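Local coordinates for protein beta-galactosidase (Bacteroides thetaiotaomicron, PDB 5MUJ) that binds an oligosaccharide of chain B from the plant pectin rhamnogalacturonan II and probably cleaves it as a glycoside hydrolase of a gut bacterium, at residues T43-L49 with A360-P366; K207-Y211 with D273-Q277; F222-A228 with E240-L246; Y297-F303 with D319-P323. One frame throughout, in Å; residues are numbered along the deposited sequence.

Overall arrangement
Five four-stranded antiparallel sheets follow one another along the chain, as in a five-bladed beta-propeller. Interaction 1 pairs strands from near the chain's two ends and so closes the ring; the other three are nested within its loop. Interaction 2 sets the first strands of two successive sheets against each other near the chain's centre. Interaction 3, nested within it, is a hairpin of the earlier sheet and touches it, centres about 8 Å apart. Interaction 4 follows, joining a strand of the later sheet to the loop leaving it, and touches interaction 1, centres about 14 Å apart. Interactions 1 and 3 lie on opposite sides of the chain's centre; interaction 3 carries a glycan-pocket residue.

Interaction 1 (T43-L49 with A360-P366)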
loop_
_atom_site.group_PDB
_atom_site.type_symbol
_atom_site.label_atom_id
_atom_site.label_comp_id
_atom_site.label_asym_id
_atom_site.label_seq_id
_atom_site.Cartn_x
_atom_site.Cartn_y
_atom_site.Cartn_z
ATOM N N THR A 43 14.961 3.669 -9.260
ATOM C CA THR A 43 14.314 4.724 -10.004
ATOM C C THR A 43 14.841 6.093 -9.588
ATOM O O THR A 43 14.254 6.770 -8.751
ATOM C CB THR A 43 12.811 4.665 -9.804
ATOM O OG1 THR A 43 12.514 4.744 -8.384
ATOM C CG2 THR A 43 12.269 3.422 -10.436
ATOM N N PRO A 44 15.991 6.507 -10.152
ATOM C CA PRO A 44 16.609 7.776 -9.779
ATOM C C PRO A 44 15.886 9.063 -10.215
ATOM O O PRO A 44 16.156 10.126 -9.640
ATOM C CB PRO A 44 17.975 7.705 -10.495
ATOM C CG PRO A 44 18.236 6.256 -10.675
ATOM C CD PRO A 44 16.892 5.700 -10.994
ATOM N N TYR A 45 14.980 8.945 -11.192
ATOM C CA TYR A 45 14.487 10.116 -11.993
ATOM C C TYR A 45 13.017 10.405 -11.619
ATOM O O TYR A 45 12.103 9.606 -11.904
ATOM C CB TYR A 45 14.663 9.920 -13.538
ATOM C CG TYR A 45 16.117 9.706 -13.850
ATOM C CD1 TYR A 45 17.036 10.763 -13.752
ATOM C CD2 TYR A 45 16.612 8.459 -14.049
ATOM C CE1 TYR A 45 18.394 10.560 -13.948
ATOM C CE2 TYR A 45 17.974 8.240 -14.224
ATOM C CZ TYR A 45 18.858 9.294 -14.193
ATOM O OH TYR A 45 20.221 9.081 -14.359
ATOM N N LYS A 46 12.780 11.537 -10.977
ATOM C CA LYS A 46 11.411 11.845 -10.483
ATOM C C LYS A 46 10.594 12.540 -11.566
ATOM O O LYS A 46 10.894 13.662 -11.969
ATOM C CB LYS A 46 11.483 12.701 -9.226
ATOM C CG LYS A 46 12.055 11.874 -8.071
ATOM C CD LYS A 46 11.935 12.526 -6.709
ATOM C CE LYS A 46 12.403 11.563 -5.652
ATOM N NZ LYS A 46 12.353 12.312 -4.369
ATOM N N TYR A 47 9.569 11.851 -12.023
ATOM C CA TYR A 47 8.693 12.383 -13.099
ATOM C C TYR A 47 7.855 13.507 -12.528
ATOM O O TYR A 47 7.740 14.577 -13.108
ATOM C CB TYR A 47 7.813 11.307 -13.635
ATOM C CG TYR A 47 6.822 11.784 -14.652
ATOM C CD1 TYR A 47 7.189 11.951 -15.982
ATOM C CD2 TYR A 47 5.502 12.030 -14.295
ATOM C CE1 TYR A 47 6.281 12.395 -16.919
ATOM C CE2 TYR A 47 4.572 12.484 -15.229
ATOM C CZ TYR A 47 4.977 12.648 -16.549
ATOM O OH TYR A 47 4.088 13.090 -17.509
ATOM N N GLY A 48 7.253 13.234 -11.373
ATOM C CA GLY A 48 6.496 14.190 -10.598
ATOM C C GLY A 48 5.132 13.607 -10.317
ATOM O O GLY A 48 4.948 12.379 -10.378
ATOM N N LEU A 49 4.172 14.472 -10.042
ATOM C CA LEU A 49 2.864 14.007 -9.581
ATOM C C LEU A 49 2.103 13.293 -10.683
ATOM O O LEU A 49 2.180 13.674 -11.886
ATOM C CB LEU A 49 2.059 15.147 -8.982
ATOM C CG LEU A 49 2.678 15.766 -7.719
ATOM C CD1 LEU A 49 2.218 17.183 -7.465
ATOM C CD2 LEU A 49 2.390 14.899 -6.487
ATOM N N ALA A 360 2.932 10.453 -6.631
ATOM C CA ALA A 360 3.986 10.807 -7.629
ATOM C C ALA A 360 4.660 9.565 -8.190
ATOM O O ALA A 360 4.417 8.433 -7.753
ATOM C CB ALA A 360 5.005 11.691 -7.038
ATOM N N ILE A 361 5.484 9.777 -9.216
ATOM C CA ILE A 361 6.183 8.697 -9.872
ATOM C C ILE A 361 7.673 8.965 -10.016
ATOM O O ILE A 361 8.073 10.077 -10.380
ATOM C CB ILE A 361 5.648 8.492 -11.295
ATOM C CG1 ILE A 361 4.148 8.659 -11.295
ATOM C CG2 ILE A 361 6.015 7.116 -11.798
ATOM C CD1 ILE A 361 3.557 8.457 -12.671
ATOM N N ALA A 362 8.483 7.931 -9.816
ATOM C CA ALA A 362 9.907 7.987 -10.156
ATOM C C ALA A 362 10.198 6.848 -11.167
ATOM O O ALA A 362 9.514 5.832 -11.178
ATOM C CB ALA A 362 10.765 7.874 -8.894
ATOM N N THR A 363 11.185 7.046 -12.057
ATOM C CA THR A 363 11.467 6.062 -13.104
ATOM C C THR A 363 12.951 5.728 -13.212
ATOM O O THR A 363 13.789 6.478 -12.748
ATOM C CB THR A 363 10.946 6.541 -14.473
ATOM O OG1 THR A 363 11.539 7.799 -14.785
ATOM C CG2 THR A 363 9.416 6.663 -14.447
ATOM N N SER A 364 13.244 4.587 -13.809
ATOM C CA SER A 364 14.621 4.129 -14.000
ATOM C C SER A 364 15.422 4.909 -15.097
ATOM O O SER A 364 16.653 4.929 -15.038
ATOM C CB SER A 364 14.645 2.661 -14.353
ATOM O OG SER A 364 13.782 2.401 -15.436
ATOM N N LYS A 365 14.749 5.503 -16.091
ATOM C CA LYS A 365 15.402 6.525 -16.923
ATOM C C LYS A 365 14.483 7.732 -17.033
ATOM O O LYS A 365 13.279 7.606 -16.767
ATOM C CB LYS A 365 15.732 5.963 -18.310
ATOM C CG LYS A 365 14.503 5.645 -19.162
ATOM C CD LYS A 365 14.885 4.978 -20.479
ATOM C CE LYS A 365 13.741 4.982 -21.485
ATOM N NZ LYS A 365 14.244 4.628 -22.845
ATOM N N PRO A 366 15.034 8.911 -17.388
ATOM C CA PRO A 366 14.113 10.042 -17.557
ATOM C C PRO A 366 12.969 9.753 -18.554
ATOM O O PRO A 366 13.222 9.242 -19.667
ATOM C CB PRO A 366 15.012 11.162 -18.111
ATOM C CG PRO A 366 16.398 10.779 -17.716
ATOM C CD PRO A 366 16.415 9.266 -17.805
#
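Tyr45 and Thr363 form a hydrogen-bonded pair where strand 45-49 runs antiparallel to strand 360-363, the segment axes 156° apart, with Thr363 N 2.7 Å from Tyr45 O. A classic beta bulge follows: Tyr47 and Gly48 both face Ile361, whose O accepts Tyr47 N at 2.8 Å and Gly48 N weakly at 3.4 Å. The backbone of Gly48 would press a CB against the carbonyl O of Tyr47. The phenol ring of Tyr45 is sandwiched between two prolines. Its CG is anti to the carbonyl carbon (chi1 -59°), which lays the ring alongside Pro366, and Pro366 CD sits over one face, 4.0 Å from the centroid, in a CH-pi contact; Pro44 CB covers the opposite face. Thr363 OG1 ties down the turn that brings the proline there, bonding to Lys365 O at 2.6 Å from above the carbonyl plane. Thr43 OG1 lies 3.6 Å from Ala362 CB. Lys46 points its amine away from this pairing, to a salt bridge with Asp328. On its other edge, strand 357-363 bonds to strand 343-351, Ala362 pairing with His346, so the N-terminal strand completes a sheet otherwise built from the C-terminal part, in the manner of a propeller's Velcro closure.

Interaction 2 (K207-Y211 with D273-Q277); sequences KSTVY and DAHIQ
Tyr211 reaches across to strand 273-277 with its hydroxyl, which accepts the backbone N-H of Ile276: Ile276 N lies 2.9 Å from Tyr211 OH and the bond is almost straight, at 169°. CG of Tyr211 stands anti to the carbonyl carbon (chi1 -62°), sending the ring over the gap between the strands. Thr209 CG2 packs against one face of this ring, and Tyr211 CZ meets Ile276 CB at 3.9 Å. The hydroxyl also holds water 4, which in turn lies in the plane of the His275 ring, 2.8 Å from His275 ND1. A phenylalanine in place of Tyr211 would probably leave Ile276 N without this acceptor and water 4 with one anchor fewer. At the other end Lys207 is fully extended, CG anti to the backbone N, and its chain crosses Asp273 at about a right angle. The contact there is made by methylenes, Lys207 CB lying 3.4 Å from Asp273 OD1, while the charged ends stay apart, with Lys207 NZ 4.7 Å from Asp273 OD2. Water 3 spans that separation, accepting from the amine and donating to Asp273 OD2 at 2.6 Å. Water 2 joins Thr209 OG1 to Ala274 O and takes a weak bond from the lysine. The segments run nearly parallel, axes 20° apart and 6.9 Å at closest approach, without a beta bridge between them; side chains and waters fill the interval, as expected for the innermost strands of adjacent blades in a beta-propeller.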
loop_
_atom_site.group_PDB
_atom_site.type_symbol
_atom_site.label_atom_id
_atom_site.label_comp_id
_atom_site.label_asym_id
_atom_site.label_seq_id
_atom_site.Cartn_x
_atom_site.Cartn_y
_atom_site.Cartn_z
ATOM N N LYS A 207 -2.830 -0.990 6.122
ATOM C CA LYS A 207 -2.913 -1.566 4.739
ATOM C C LYS A 207 -2.779 -3.086 4.777
ATOM O O LYS A 207 -2.115 -3.605 5.712
ATOM C CB LYS A 207 -1.851 -0.951 3.794
ATOM C CG LYS A 207 -1.678 -1.705 2.494
ATOM C CD LYS A 207 -0.999 -0.935 1.355
ATOM C CE LYS A 207 -0.873 -1.800 0.108
ATOM N NZ LYS A 207 -0.306 -1.013 -1.033
ATOM N N SER A 208 -3.478 -3.784 3.881
ATOM C CA SER A 208 -3.358 -5.207 3.609
ATOM C C SER A 208 -3.292 -5.454 2.108
ATOM O O SER A 208 -3.762 -4.628 1.325
ATOM C CB SER A 208 -4.598 -5.945 4.140
ATOM O OG SER A 208 -5.765 -5.450 3.470
ATOM N N THR A 209 -2.717 -6.575 1.701
ATOM C CA THR A 209 -2.777 -7.028 0.286
ATOM C C THR A 209 -2.776 -8.533 0.332
ATOM O O THR A 209 -1.999 -9.121 1.107
ATOM C CB THR A 209 -1.607 -6.504 -0.567
ATOM O OG1 THR A 209 -1.761 -5.100 -0.751
ATOM C CG2 THR A 209 -1.589 -7.166 -1.908
ATOM N N VAL A 210 -3.702 -9.157 -0.368
ATOM C CA VAL A 210 -3.795 -10.618 -0.434
ATOM C C VAL A 210 -3.223 -11.117 -1.748
ATOM O O VAL A 210 -3.588 -10.622 -2.835
ATOM C CB VAL A 210 -5.262 -11.087 -0.274
ATOM C CG1 VAL A 210 -5.399 -12.599 -0.479
ATOM C CG2 VAL A 210 -5.792 -10.633 1.079
ATOM N N TYR A 211 -2.337 -12.099 -1.656
ATOM C CA TYR A 211 -1.685 -12.739 -2.803
ATOM C C TYR A 211 -2.224 -14.153 -3.015
ATOM O O TYR A 211 -2.553 -14.822 -2.042
ATOM C CB TYR A 211 -0.166 -12.765 -2.555
ATOM C CG TYR A 211 0.423 -11.370 -2.431
ATOM C CD1 TYR A 211 0.614 -10.582 -3.587
ATOM C CD2 TYR A 211 0.772 -10.821 -1.208
ATOM C CE1 TYR A 211 1.111 -9.294 -3.497
ATOM C CE2 TYR A 211 1.267 -9.529 -1.106
ATOM C CZ TYR A 211 1.449 -8.766 -2.257
ATOM O OH TYR A 211 1.947 -7.490 -2.118
ATOM N N ASP A 273 3.114 -0.889 4.473
ATOM C CA ASP A 273 2.672 -1.017 3.097
ATOM C C ASP A 273 3.550 -1.951 2.274
ATOM O O ASP A 273 4.093 -1.588 1.237
ATOM C CB ASP A 273 2.474 0.368 2.457
ATOM C CG ASP A 273 1.321 1.158 3.111
ATOM O OD1 ASP A 273 0.961 0.870 4.289
ATOM O OD2 ASP A 273 0.735 2.039 2.439
ATOM N N ALA A 274 3.638 -3.183 2.727
ATOM C CA ALA A 274 4.346 -4.224 2.045
ATOM C C ALA A 274 3.692 -4.509 0.691
ATOM O O ALA A 274 2.474 -4.719 0.606
ATOM C CB ALA A 274 4.439 -5.493 2.885
ATOM N N HIS A 275 4.547 -4.505 -0.330
ATOM C CA HIS A 275 4.200 -4.723 -1.744
ATOM C C HIS A 275 5.221 -5.708 -2.280
ATOM O O HIS A 275 6.395 -5.372 -2.416
ATOM C CB HIS A 275 4.184 -3.371 -2.512
ATOM C CG HIS A 275 4.212 -3.478 -4.017
ATOM N ND1 HIS A 275 3.272 -4.179 -4.741
ATOM C CD2 HIS A 275 5.057 -2.927 -4.923
ATOM C CE1 HIS A 275 3.544 -4.063 -6.045
ATOM N NE2 HIS A 275 4.627 -3.317 -6.173
ATOM N N ILE A 276 4.769 -6.925 -2.557
ATOM C CA ILE A 276 5.625 -8.070 -2.915
ATOM C C ILE A 276 5.523 -8.445 -4.394
ATOM O O ILE A 276 4.429 -8.615 -4.924
ATOM C CB ILE A 276 5.287 -9.308 -2.055
ATOM C CG1 ILE A 276 5.436 -8.939 -0.573
ATOM C CG2 ILE A 276 6.213 -10.489 -2.406
ATOM C CD1 ILE A 276 5.188 -10.074 0.372
ATOM N N GLN A 277 6.687 -8.563 -5.047
ATOM C CA GLN A 277 6.780 -9.152 -6.376
ATOM C C GLN A 277 7.795 -10.283 -6.379
ATOM O O GLN A 277 8.698 -10.315 -5.550
ATOM C CB GLN A 277 7.157 -8.071 -7.384
ATOM C CG GLN A 277 6.014 -7.086 -7.538
ATOM C CD GLN A 277 6.208 -6.125 -8.662
ATOM O OE1 GLN A 277 6.461 -6.530 -9.808
ATOM N NE2 GLN A 277 6.073 -4.834 -8.352
HETATM O O HOH W 1 2.511 -0.689 -1.027
HETATM O O HOH W 2 0.930 -3.977 -1.769
HETATM O O HOH W 3 -0.208 2.072 -0.016
HETATM O O HOH W 4 1.155 -5.836 -4.077
#

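Interaction 3 (F222-A228 with E240-L246)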
loop_
_atom_site.group_PDB
_atom_site.type_symbol
_atom_site.label_atom_id
_atom_site.label_comp_id
_atom_site.label_asym_id
_atom_site.label_seq_id
_atom_site.Cartn_x
_atom_site.Cartn_y
_atom_site.Cartn_z
ATOM N N PHE A 222 -4.106 -18.438 -0.134
ATOM C CA PHE A 222 -4.253 -16.974 -0.011
ATOM C C PHE A 222 -3.425 -16.459 1.154
ATOM O O PHE A 222 -3.609 -16.877 2.296
ATOM C CB PHE A 222 -5.735 -16.561 0.080
ATOM C CG PHE A 222 -6.537 -16.985 -1.125
ATOM C CD1 PHE A 222 -6.236 -16.475 -2.399
ATOM C CD2 PHE A 222 -7.569 -17.895 -1.004
ATOM C CE1 PHE A 222 -6.958 -16.884 -3.510
ATOM C CE2 PHE A 222 -8.294 -18.292 -2.103
ATOM C CZ PHE A 222 -7.998 -17.791 -3.355
ATOM N N VAL A 223 -2.501 -15.566 0.829
ATOM C CA VAL A 223 -1.557 -15.026 1.785
ATOM C C VAL A 223 -1.681 -13.538 1.898
ATOM O O VAL A 223 -1.432 -12.864 0.926
ATOM C CB VAL A 223 -0.095 -15.380 1.382
ATOM C CG1 VAL A 223 0.914 -14.768 2.350
ATOM C CG2 VAL A 223 0.104 -16.893 1.250
HETATM N N MSE A 224 -2.039 -13.026 3.042
HETATM C CA MSE A 224 -2.194 -11.633 3.289
HETATM C C MSE A 224 -1.018 -11.044 3.995
HETATM O O MSE A 224 -0.599 -11.572 4.986
HETATM C CB MSE A 224 -3.463 -11.403 4.093
HETATM C CG MSE A 224 -3.566 -9.949 4.370
HETATM SE SE MSE A 224 -4.998 -9.527 5.690
HETATM C CE MSE A 224 -6.592 -10.293 4.830
ATOM N N PHE A 225 -0.447 -9.961 3.460
ATOM C CA PHE A 225 0.594 -9.215 4.052
ATOM C C PHE A 225 -0.083 -7.914 4.510
ATOM O O PHE A 225 -0.753 -7.252 3.819
ATOM C CB PHE A 225 1.837 -8.903 3.139
ATOM C CG PHE A 225 2.856 -9.989 3.090
ATOM C CD1 PHE A 225 2.612 -11.121 2.402
ATOM C CD2 PHE A 225 4.052 -9.916 3.809
ATOM C CE1 PHE A 225 3.501 -12.122 2.368
ATOM C CE2 PHE A 225 4.957 -10.969 3.780
ATOM C CZ PHE A 225 4.695 -12.051 3.013
ATOM N N TYR A 226 0.015 -7.627 5.798
ATOM C CA TYR A 226 -0.614 -6.422 6.355
ATOM C C TYR A 226 0.186 -5.803 7.477
ATOM O O TYR A 226 0.971 -6.490 8.148
ATOM C CB TYR A 226 -2.064 -6.668 6.824
ATOM C CG TYR A 226 -2.306 -7.545 8.050
ATOM C CD1 TYR A 226 -2.054 -8.916 8.015
ATOM C CD2 TYR A 226 -2.885 -6.996 9.183
ATOM C CE1 TYR A 226 -2.362 -9.723 9.113
ATOM C CE2 TYR A 226 -3.141 -7.785 10.303
ATOM C CZ TYR A 226 -2.883 -9.148 10.231
ATOM O OH TYR A 226 -3.170 -9.997 11.296
ATOM N N ASN A 227 0.048 -4.496 7.644
ATOM C CA ASN A 227 0.707 -3.787 8.739
ATOM C C ASN A 227 -0.335 -3.296 9.746
ATOM O O ASN A 227 -1.514 -3.155 9.462
ATOM C CB ASN A 227 1.715 -2.689 8.274
ATOM C CG ASN A 227 1.096 -1.629 7.384
ATOM O OD1 ASN A 227 0.796 -1.898 6.209
ATOM N ND2 ASN A 227 1.009 -0.394 7.897
ATOM N N ALA A 228 0.100 -3.203 11.001
ATOM C CA ALA A 228 -0.797 -2.919 12.110
ATOM C C ALA A 228 0.043 -2.328 13.222
ATOM O O ALA A 228 1.237 -2.466 13.185
ATOM C CB ALA A 228 -1.462 -4.208 12.576
ATOM N N GLU A 240 4.468 0.284 14.102
ATOM C CA GLU A 240 3.749 -0.481 13.050
ATOM C C GLU A 240 4.675 -1.470 12.395
ATOM O O GLU A 240 5.817 -1.146 12.058
ATOM C CB GLU A 240 3.209 0.405 11.899
ATOM C CG GLU A 240 2.215 1.414 12.392
ATOM C CD GLU A 240 1.486 2.147 11.285
ATOM O OE1 GLU A 240 1.420 1.657 10.136
ATOM O OE2 GLU A 240 0.999 3.244 11.571
ATOM N N ARG A 241 4.182 -2.667 12.252
ATOM C CA ARG A 241 4.951 -3.801 11.862
ATOM C C ARG A 241 4.150 -4.602 10.827
ATOM O O ARG A 241 2.916 -4.458 10.723
ATOM C CB ARG A 241 5.236 -4.675 13.096
ATOM C CG ARG A 241 6.088 -3.992 14.141
ATOM C CD ARG A 241 6.103 -4.810 15.449
ATOM N NE ARG A 241 6.821 -4.079 16.478
ATOM C CZ ARG A 241 6.277 -3.199 17.329
ATOM N NH1 ARG A 241 4.992 -2.858 17.247
ATOM N NH2 ARG A 241 7.027 -2.628 18.267
ATOM N N VAL A 242 4.828 -5.533 10.170
ATOM C CA VAL A 242 4.252 -6.303 9.068
ATOM C C VAL A 242 4.099 -7.770 9.458
ATOM O O VAL A 242 5.062 -8.404 9.942
ATOM C CB VAL A 242 5.112 -6.174 7.804
ATOM C CG1 VAL A 242 4.650 -7.149 6.754
ATOM C CG2 VAL A 242 5.060 -4.753 7.269
ATOM N N GLY A 243 2.913 -8.310 9.199
ATOM C CA GLY A 243 2.640 -9.718 9.431
ATOM C C GLY A 243 1.796 -10.336 8.364
ATOM O O GLY A 243 1.363 -9.667 7.451
ATOM N N ILE A 244 1.565 -11.633 8.503
ATOM C CA ILE A 244 0.911 -12.484 7.533
ATOM C C ILE A 244 -0.364 -13.114 8.095
ATOM O O ILE A 244 -0.430 -13.532 9.307
ATOM C CB ILE A 244 1.892 -13.596 7.095
ATOM C CG1 ILE A 244 3.066 -13.021 6.272
ATOM C CG2 ILE A 244 1.191 -14.706 6.348
ATOM C CD1 ILE A 244 4.150 -14.033 5.967
ATOM N N ALA A 245 -1.396 -13.191 7.268
ATOM C CA ALA A 245 -2.601 -13.980 7.591
ATOM C C ALA A 245 -2.866 -14.913 6.453
ATOM O O ALA A 245 -2.495 -14.585 5.335
ATOM C CB ALA A 245 -3.802 -13.121 7.860
ATOM N N LEU A 246 -3.581 -15.998 6.686
ATOM C CA LEU A 246 -3.680 -17.093 5.744
ATOM C C LEU A 246 -5.134 -17.545 5.601
ATOM O O LEU A 246 -5.854 -17.605 6.598
ATOM C CB LEU A 246 -2.798 -18.264 6.207
ATOM C CG LEU A 246 -1.288 -17.960 6.346
ATOM C CD1 LEU A 246 -0.532 -19.026 7.145
ATOM C CD2 LEU A 246 -0.612 -17.705 4.996
HETATM O O HOH W 5 3.093 -3.615 15.254
#
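Phe225 and Ile244 lie side by side in the beta hairpin of strands 222-231 and 238-247, the middle pair of a propeller blade. The isoleucine lays CG1 over one face of the phenyl, 3.8 Å from its centroid and 16° off the normal, a CH-pi contact, and its CD1 follows to 3.6 Å from Phe225 CZ. Val242 CG1 comes instead to the ring's edge, and Ile276 of strand 270-279 also packs on this phenylalanine. On the other face of the sheet Tyr226 adopts a chi1 of 69°, with CG lodged between the backbone N and the carbonyl carbon; that folds the ring over the partner strand, where Tyr226 CE1 meets Ala245 CB at 3.9 Å. Its hydroxyl bonds to Glu201. Near the hairpin's end the amide of Asn227 and the carboxylate of Glu240 are nearly coplanar, 14° apart, and Asn227 ND2 makes a weak bond to Glu240 OE1. Glu240 belongs to the glycan pocket and touches the bound galactose; Asn227 OD1 accepts from Asp273 N. Backbone bonds pair the strands throughout. Arg241, salt-bridged to Glu265 through NE, uses NH1 to hold water 5 at 2.9 Å in the guanidinium plane, and that water lies 3.0 Å from Ala228 O.

Interaction 4 (Y297-F303 with D319-P323)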
loop_
_atom_site.group_PDB
_atom_site.type_symbol
_atom_site.label_atom_id
_atom_site.label_comp_id
_atom_site.label_asym_id
_atom_site.label_seq_id
_atom_site.Cartn_x
_atom_site.Cartn_y
_atom_site.Cartn_z
ATOM N N TYR A 297 15.702 11.895 7.132
ATOM C CA TYR A 297 14.419 12.290 6.589
ATOM C C TYR A 297 13.367 11.411 7.214
ATOM O O TYR A 297 13.669 10.282 7.655
ATOM C CB TYR A 297 14.386 12.177 5.077
ATOM C CG TYR A 297 15.225 11.040 4.547
ATOM C CD1 TYR A 297 14.764 9.737 4.553
ATOM C CD2 TYR A 297 16.533 11.252 4.153
ATOM C CE1 TYR A 297 15.554 8.690 4.089
ATOM C CE2 TYR A 297 17.318 10.220 3.668
ATOM C CZ TYR A 297 16.843 8.940 3.635
ATOM O OH TYR A 297 17.630 7.923 3.152
ATOM N N LYS A 298 12.141 11.924 7.255
ATOM C CA LYS A 298 11.086 11.335 8.126
ATOM C C LYS A 298 10.330 10.120 7.583
ATOM O O LYS A 298 9.736 9.367 8.370
ATOM C CB LYS A 298 10.073 12.402 8.509
ATOM C CG LYS A 298 10.657 13.502 9.408
ATOM C CD LYS A 298 10.776 13.122 10.883
ATOM C CE LYS A 298 11.361 14.297 11.670
ATOM N NZ LYS A 298 12.289 13.866 12.756
ATOM N N ALA A 299 10.265 9.982 6.261
ATOM C CA ALA A 299 9.693 8.787 5.637
ATOM C C ALA A 299 10.244 8.525 4.246
ATOM O O ALA A 299 10.566 9.458 3.512
ATOM C CB ALA A 299 8.166 8.846 5.604
ATOM N N PHE A 300 10.342 7.253 3.897
ATOM C CA PHE A 300 11.081 6.804 2.729
ATOM C C PHE A 300 10.690 5.403 2.314
ATOM O O PHE A 300 10.044 4.689 3.103
ATOM C CB PHE A 300 12.583 6.836 3.013
ATOM C CG PHE A 300 12.979 5.966 4.231
ATOM C CD1 PHE A 300 12.903 6.454 5.563
ATOM C CD2 PHE A 300 13.398 4.667 4.038
ATOM C CE1 PHE A 300 13.242 5.643 6.672
ATOM C CE2 PHE A 300 13.736 3.862 5.145
ATOM C CZ PHE A 300 13.651 4.359 6.441
ATOM N N ASN A 301 11.053 5.022 1.086
ATOM C CA ASN A 301 10.887 3.662 0.585
ATOM C C ASN A 301 12.224 2.950 0.394
ATOM O O ASN A 301 13.201 3.520 -0.119
ATOM C CB ASN A 301 10.153 3.667 -0.772
ATOM C CG ASN A 301 8.723 4.131 -0.656
ATOM O OD1 ASN A 301 8.086 4.008 0.373
ATOM N ND2 ASN A 301 8.190 4.662 -1.746
ATOM N N THR A 302 12.247 1.675 0.782
ATOM C CA THR A 302 13.322 0.761 0.447
ATOM C C THR A 302 12.762 -0.651 0.198
ATOM O O THR A 302 11.546 -0.806 -0.064
ATOM C CB THR A 302 14.500 0.855 1.443
ATOM O OG1 THR A 302 15.590 0.039 0.990
ATOM C CG2 THR A 302 14.096 0.446 2.844
ATOM N N PHE A 303 13.598 -1.685 0.275
ATOM C CA PHE A 303 13.087 -3.016 0.045
ATOM C C PHE A 303 13.807 -4.028 0.904
ATOM O O PHE A 303 14.883 -3.755 1.413
ATOM C CB PHE A 303 13.224 -3.416 -1.419
ATOM C CG PHE A 303 14.642 -3.664 -1.836
ATOM C CD1 PHE A 303 15.472 -2.600 -2.192
ATOM C CD2 PHE A 303 15.160 -4.947 -1.820
ATOM C CE1 PHE A 303 16.807 -2.828 -2.576
ATOM C CE2 PHE A 303 16.494 -5.172 -2.201
ATOM C CZ PHE A 303 17.314 -4.112 -2.578
ATOM N N ASP A 319 18.377 4.277 0.182
ATOM C CA ASP A 319 16.936 4.071 0.096
ATOM C C ASP A 319 16.483 4.343 -1.349
ATOM O O ASP A 319 17.059 5.177 -2.029
ATOM C CB ASP A 319 16.267 5.022 1.030
ATOM C CG ASP A 319 16.472 4.614 2.491
ATOM O OD1 ASP A 319 16.444 3.396 2.763
ATOM O OD2 ASP A 319 16.654 5.508 3.321
ATOM N N LEU A 320 15.406 3.695 -1.744
ATOM C CA LEU A 320 14.920 3.798 -3.142
ATOM C C LEU A 320 14.292 5.140 -3.437
ATOM O O LEU A 320 14.501 5.696 -4.541
ATOM C CB LEU A 320 13.888 2.717 -3.390
ATOM C CG LEU A 320 14.351 1.267 -3.398
ATOM C CD1 LEU A 320 13.206 0.318 -3.730
ATOM C CD2 LEU A 320 15.511 1.062 -4.370
ATOM N N ILE A 321 13.457 5.633 -2.539
ATOM C CA ILE A 321 12.754 6.905 -2.683
ATOM C C ILE A 321 12.900 7.672 -1.396
ATOM O O ILE A 321 12.578 7.132 -0.323
ATOM C CB ILE A 321 11.229 6.731 -2.941
ATOM C CG1 ILE A 321 10.978 5.825 -4.139
ATOM C CG2 ILE A 321 10.535 8.086 -3.102
ATOM C CD1 ILE A 321 11.299 6.434 -5.521
ATOM N N ILE A 322 13.394 8.897 -1.473
ATOM C CA ILE A 322 13.540 9.774 -0.325
ATOM C C ILE A 322 13.054 11.161 -0.655
ATOM O O ILE A 322 13.038 11.538 -1.862
ATOM C CB ILE A 322 15.014 9.842 0.189
ATOM C CG1 ILE A 322 15.953 10.637 -0.751
ATOM C CG2 ILE A 322 15.560 8.434 0.438
ATOM C CD1 ILE A 322 17.364 10.788 -0.210
ATOM N N PRO A 323 12.714 11.993 0.352
ATOM C CA PRO A 323 12.403 13.414 0.118
ATOM C C PRO A 323 13.565 14.129 -0.551
ATOM O O PRO A 323 14.701 14.017 -0.091
ATOM C CB PRO A 323 12.189 13.975 1.538
ATOM C CG PRO A 323 11.667 12.803 2.293
ATOM C CD PRO A 323 12.409 11.610 1.742
HETATM O O HOH W 6 19.299 7.131 1.187
HETATM O O HOH W 7 17.854 0.874 2.500
#
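Tyr297 spans three residues of the loop 319-323 along its length. Its CB meets Pro323 CD at 3.9 Å, and CG nears the same carbon. From there an unusual chi1 of 33°, short of a staggered position, turns one ring face to Ile322, whose CB stands over its centre, 4.0 Å from the centroid, while Ile322 CG2 approaches Tyr297 CZ at 3.5 Å. At the tip Tyr297 OH donates to Asp319 OD2, 2.6 Å away, arriving on the anti side of the carboxylate with the ring plane turned 78° from it; water 6 donates to the same hydroxyl. Were an alanine here, Asp319 OD2 would probably lose this donor and Ile322 the flat surface it packs on. The carboxylate lies over a face of the Phe300 ring, the planes 22° apart, and its OD1 forms a salt bridge with Arg295. Leu320 and Ile321 both face Asn301 in a classic beta bulge, with Asn301 N bonded to Ile321 O at 3.0 Å. The loop borders one edge of strand 299-306, whose other edge bonds to strand 282-290, while Ile321 packs on His346 and Tyr348 of strand 343-351 and Ile322 O accepts Lys46 NZ, joining this sheet to the next.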